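PDB 6JTJ: beta-hexosaminidase from Neisseria gonorrhoeae, which hydrolyses terminal N-acetyl-beta-hexosaminides, probably releasing N-acetylglucosamine from peptide-linked peptidoglycan fragments during cell-wall recycling. Local coordinates for residues Leu74-Leu85 and Val111-Thr119. Numbering follows the deposited sequence.
Sequences LFRRNFQNIEQL and VQRFIEGFT
F79 lays its ring against F114, and the type II turn I115-F118 reaches the ring's edge. Its CB presses on F114 CD1 at 3.4 Å, and CG and CD1 continue over the F114 ring in an offset stack, planes 26° apart. F114 CB sits almost on the ring normal, 3.9 Å from the centroid of F79, a CH-pi contact; N81 N covers the opposite face. Farther out, CE2 and CZ meet E116 O, which lies at the ring edge, with CZ 3.3 Å from it. CZ also touches F118 CE1 in an offset edge-to-face pair, F118 presenting its edge. I82 CD1 packs on F118, and L85 CD2 reaches F114 CE2 at 3.7 Å.

R76 bends at chi3 (-70°), bringing its guanidinium edge against the backbone: NE donates to R113 O and NH2 to Q112 O, both at 2.8 Å and near the guanidinium plane. I115 CG1 lies over one face. A water joins L74 O to R113 NE, while the far end of R113 pairs with D105 and with D221 and E219 of the second subunit. The F79-F114-F118 cluster and the R76 bonds together join two connections of the TIM-barrel-type family 3 domain beside R113, a predicted substrate-binding residue near the bound N-acetylglucosamine.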
loop_
_atom_site.group_PDB
_atom_site.type_symbol
_atom_site.label_atom_id
_atom_site.label_comp_id
_atom_site.label_asym_id
_atom_site.label_seq_id
_atom_site.Cartn_x
_atom_site.Cartn_y
_atom_site.Cartn_z
ATOM N N LEU C 74 -15.519 -11.352 -0.032
ATOM C CA LEU C 74 -15.263 -11.605 -1.438
ATOM C C LEU C 74 -14.222 -10.650 -2.010
ATOM O O LEU C 74 -13.982 -9.561 -1.476
ATOM C CB LEU C 74 -16.552 -11.479 -2.244
ATOM C CG LEU C 74 -17.664 -12.466 -1.859
ATOM C CD1 LEU C 74 -18.929 -12.164 -2.637
ATOM C CD2 LEU C 74 -17.232 -13.910 -2.094
ATOM N N PHE C 75 -13.603 -11.095 -3.099
ATOM C CA PHE C 75 -12.546 -10.366 -3.777
ATOM C C PHE C 75 -12.808 -10.399 -5.274
ATOM O O PHE C 75 -13.754 -11.041 -5.728
ATOM C CB PHE C 75 -11.196 -11.004 -3.468
ATOM C CG PHE C 75 -10.803 -10.898 -2.027
ATOM C CD1 PHE C 75 -10.273 -9.729 -1.531
ATOM C CD2 PHE C 75 -10.987 -11.967 -1.165
ATOM C CE1 PHE C 75 -9.907 -9.628 -0.214
ATOM C CE2 PHE C 75 -10.635 -11.872 0.160
ATOM C CZ PHE C 75 -10.083 -10.699 0.635
ATOM N N ARG C 76 -11.954 -9.725 -6.044
ATOM C CA ARG C 76 -12.131 -9.669 -7.488
ATOM C C ARG C 76 -12.108 -11.064 -8.139
ATOM O O ARG C 76 -12.800 -11.286 -9.106
ATOM C CB ARG C 76 -11.085 -8.772 -8.142
ATOM C CG ARG C 76 -11.300 -8.583 -9.640
ATOM C CD ARG C 76 -10.461 -7.464 -10.220
ATOM N NE ARG C 76 -10.914 -6.140 -9.782
ATOM C CZ ARG C 76 -10.306 -4.995 -10.090
ATOM N NH1 ARG C 76 -9.226 -4.989 -10.871
ATOM N NH2 ARG C 76 -10.768 -3.842 -9.612
ATOM N N ARG C 77 -11.313 -11.983 -7.598
ATOM C CA ARG C 77 -11.228 -13.352 -8.130
ATOM C C ARG C 77 -12.542 -14.124 -8.008
ATOM O O ARG C 77 -12.708 -15.165 -8.637
ATOM C CB ARG C 77 -10.131 -14.150 -7.417
ATOM C CG ARG C 77 -10.410 -14.408 -5.950
ATOM C CD ARG C 77 -9.388 -15.346 -5.345
ATOM N NE ARG C 77 -9.863 -15.807 -4.042
ATOM C CZ ARG C 77 -9.553 -15.247 -2.879
ATOM N NH1 ARG C 77 -8.726 -14.206 -2.818
ATOM N NH2 ARG C 77 -10.051 -15.747 -1.757
ATOM N N ASN C 78 -13.466 -13.615 -7.201
ATOM C CA ASN C 78 -14.777 -14.227 -7.050
ATOM C C ASN C 78 -15.809 -13.613 -7.980
ATOM O O ASN C 78 -16.993 -13.949 -7.892
ATOM C CB ASN C 78 -15.263 -14.082 -5.612
ATOM C CG ASN C 78 -14.275 -14.599 -4.610
ATOM O OD1 ASN C 78 -13.831 -13.865 -3.727
ATOM N ND2 ASN C 78 -13.909 -15.875 -4.731
ATOM N N PHE C 79 -15.380 -12.729 -8.879
ATOM C CA PHE C 79 -16.324 -11.984 -9.692
ATOM C C PHE C 79 -16.082 -12.171 -11.183
ATOM O O PHE C 79 -15.006 -11.860 -11.698
ATOM C CB PHE C 79 -16.263 -10.500 -9.373
ATOM C CG PHE C 79 -17.268 -9.687 -10.118
ATOM C CD1 PHE C 79 -18.607 -9.790 -9.803
ATOM C CD2 PHE C 79 -16.880 -8.815 -11.126
ATOM C CE1 PHE C 79 -19.557 -9.034 -10.470
ATOM C CE2 PHE C 79 -17.814 -8.054 -11.794
ATOM C CZ PHE C 79 -19.158 -8.170 -11.467
ATOM N N GLN C 80 -17.127 -12.642 -11.857
ATOM C CA GLN C 80 -17.164 -12.829 -13.306
ATOM C C GLN C 80 -18.113 -11.792 -13.896
ATOM O O GLN C 80 -17.745 -10.996 -14.751
ATOM C CB GLN C 80 -17.672 -14.237 -13.591
ATOM C CG GLN C 80 -16.993 -14.951 -14.729
ATOM C CD GLN C 80 -17.350 -16.424 -14.760
ATOM O OE1 GLN C 80 -18.418 -16.839 -14.286
ATOM N NE2 GLN C 80 -16.464 -17.226 -15.336
ATOM N N ASN C 81 -19.336 -11.791 -13.395
ATOM C CA ASN C 81 -20.332 -10.820 -13.791
ATOM C C ASN C 81 -21.441 -10.853 -12.758
ATOM O O ASN C 81 -21.441 -11.710 -11.867
ATOM C CB ASN C 81 -20.883 -11.172 -15.179
ATOM C CG ASN C 81 -21.353 -12.618 -15.272
ATOM O OD1 ASN C 81 -22.273 -13.037 -14.567
ATOM N ND2 ASN C 81 -20.726 -13.381 -16.145
ATOM N N ILE C 82 -22.396 -9.948 -12.905
ATOM C CA ILE C 82 -23.459 -9.783 -11.921
ATOM C C ILE C 82 -24.303 -11.044 -11.693
ATOM O O ILE C 82 -24.650 -11.364 -10.559
ATOM C CB ILE C 82 -24.367 -8.610 -12.316
ATOM C CG1 ILE C 82 -23.525 -7.310 -12.331
ATOM C CG2 ILE C 82 -25.598 -8.559 -11.421
ATOM C CD1 ILE C 82 -24.054 -6.141 -11.521
ATOM N N GLU C 83 -24.633 -11.759 -12.765
ATOM C CA GLU C 83 -25.481 -12.935 -12.637
ATOM C C GLU C 83 -24.740 -14.071 -11.931
ATOM O O GLU C 83 -25.293 -14.732 -11.047
ATOM C CB GLU C 83 -26.060 -13.348 -14.008
ATOM C CG GLU C 83 -27.125 -12.370 -14.535
ATOM C CD GLU C 83 -28.227 -12.048 -13.518
ATOM O OE1 GLU C 83 -28.860 -12.994 -12.983
ATOM O OE2 GLU C 83 -28.467 -10.846 -13.240
ATOM N N GLN C 84 -23.474 -14.275 -12.275
ATOM C CA GLN C 84 -22.662 -15.247 -11.546
ATOM C C GLN C 84 -22.555 -14.879 -10.049
ATOM O O GLN C 84 -22.686 -15.748 -9.173
ATOM C CB GLN C 84 -21.287 -15.402 -12.212
ATOM C CG GLN C 84 -20.201 -16.017 -11.337
ATOM C CD GLN C 84 -19.506 -14.986 -10.460
ATOM O OE1 GLN C 84 -19.363 -13.821 -10.849
ATOM N NE2 GLN C 84 -19.097 -15.398 -9.261
ATOM N N LEU C 85 -22.344 -13.593 -9.760
ATOM C CA LEU C 85 -22.203 -13.133 -8.369
ATOM C C LEU C 85 -23.463 -13.431 -7.558
ATOM O O LEU C 85 -23.388 -13.899 -6.424
ATOM C CB LEU C 85 -21.870 -11.632 -8.316
ATOM C CG LEU C 85 -21.662 -10.997 -6.927
ATOM C CD1 LEU C 85 -20.528 -11.687 -6.190
ATOM C CD2 LEU C 85 -21.393 -9.501 -7.029
ATOM N N VAL C 111 -9.748 1.032 -4.977
ATOM C CA VAL C 111 -10.274 -0.057 -4.170
ATOM C C VAL C 111 -11.756 -0.288 -4.506
ATOM O O VAL C 111 -12.661 0.285 -3.889
ATOM C CB VAL C 111 -10.101 0.219 -2.678
ATOM C CG1 VAL C 111 -10.498 -0.993 -1.862
ATOM C CG2 VAL C 111 -8.667 0.610 -2.374
ATOM N N GLN C 112 -11.974 -1.119 -5.527
ATOM C CA GLN C 112 -13.307 -1.523 -5.959
ATOM C C GLN C 112 -13.176 -2.876 -6.645
ATOM O O GLN C 112 -12.639 -2.967 -7.757
ATOM C CB GLN C 112 -13.896 -0.491 -6.930
ATOM C CG GLN C 112 -15.290 -0.881 -7.393
ATOM C CD GLN C 112 -15.940 0.105 -8.345
ATOM O OE1 GLN C 112 -15.531 1.257 -8.475
ATOM N NE2 GLN C 112 -16.967 -0.374 -9.041
ATOM N N ARG C 113 -13.571 -3.940 -5.955
ATOM C CA ARG C 113 -13.337 -5.305 -6.435
ATOM C C ARG C 113 -14.060 -5.619 -7.733
ATOM O O ARG C 113 -13.496 -6.230 -8.638
ATOM C CB ARG C 113 -13.760 -6.337 -5.382
ATOM C CG ARG C 113 -13.072 -6.224 -4.038
ATOM C CD ARG C 113 -11.562 -6.066 -4.141
ATOM N NE ARG C 113 -10.988 -6.005 -2.800
ATOM C CZ ARG C 113 -9.847 -5.391 -2.475
ATOM N NH1 ARG C 113 -9.115 -4.762 -3.389
ATOM N NH2 ARG C 113 -9.445 -5.392 -1.211
ATOM N N PHE C 114 -15.303 -5.185 -7.812
ATOM C CA PHE C 114 -16.201 -5.592 -8.877
ATOM C C PHE C 114 -16.390 -4.413 -9.821
ATOM O O PHE C 114 -16.973 -3.400 -9.450
ATOM C CB PHE C 114 -17.583 -6.019 -8.330
ATOM C CG PHE C 114 -17.540 -7.025 -7.228
ATOM C CD1 PHE C 114 -16.523 -7.950 -7.127
ATOM C CD2 PHE C 114 -18.541 -7.043 -6.277
ATOM C CE1 PHE C 114 -16.514 -8.884 -6.104
ATOM C CE2 PHE C 114 -18.540 -7.978 -5.252
ATOM C CZ PHE C 114 -17.526 -8.895 -5.163
ATOM N N ILE C 115 -15.918 -4.566 -11.052
ATOM C CA ILE C 115 -15.900 -3.462 -12.004
ATOM C C ILE C 115 -17.002 -3.617 -13.057
ATOM O O ILE C 115 -17.884 -2.769 -13.149
ATOM C CB ILE C 115 -14.525 -3.370 -12.688
ATOM C CG1 ILE C 115 -13.450 -3.078 -11.646
ATOM C CG2 ILE C 115 -14.522 -2.325 -13.792
ATOM C CD1 ILE C 115 -13.623 -1.788 -10.856
ATOM N N GLU C 116 -16.956 -4.701 -13.831
ATOM C CA GLU C 116 -17.880 -4.869 -14.957
ATOM C C GLU C 116 -19.327 -4.978 -14.493
ATOM O O GLU C 116 -19.654 -5.811 -13.661
ATOM C CB GLU C 116 -17.509 -6.093 -15.792
ATOM C CG GLU C 116 -18.312 -6.207 -17.088
ATOM C CD GLU C 116 -18.191 -7.560 -17.773
ATOM O OE1 GLU C 116 -18.354 -7.634 -19.022
ATOM O OE2 GLU C 116 -17.960 -8.563 -17.069
ATOM N N GLY C 117 -20.183 -4.106 -15.017
ATOM C CA GLY C 117 -21.593 -4.093 -14.657
ATOM C C GLY C 117 -21.912 -3.206 -13.471
ATOM O O GLY C 117 -23.081 -3.053 -13.112
ATOM N N PHE C 118 -20.884 -2.590 -12.875
ATOM C CA PHE C 118 -21.062 -1.676 -11.744
ATOM C C PHE C 118 -20.730 -0.275 -12.198
ATOM O O PHE C 118 -19.917 -0.088 -13.100
ATOM C CB PHE C 118 -20.128 -2.083 -10.572
ATOM C CG PHE C 118 -20.633 -3.245 -9.768
ATOM C CD1 PHE C 118 -20.457 -4.541 -10.209
ATOM C CD2 PHE C 118 -21.282 -3.034 -8.555
ATOM C CE1 PHE C 118 -20.943 -5.610 -9.478
ATOM C CE2 PHE C 118 -21.760 -4.100 -7.806
ATOM C CZ PHE C 118 -21.598 -5.389 -8.268
ATOM N N THR C 119 -21.315 0.721 -11.557
ATOM C CA THR C 119 -20.858 2.085 -11.715
ATOM C C THR C 119 -19.443 2.173 -11.148
ATOM O O THR C 119 -19.184 1.651 -10.067
ATOM C CB THR C 119 -21.718 3.057 -10.923
ATOM O OG1 THR C 119 -23.058 2.900 -11.343
ATOM C CG2 THR C 119 -21.296 4.497 -11.139
HETATM O O HOH W 1 -12.773 -7.046 -0.900
#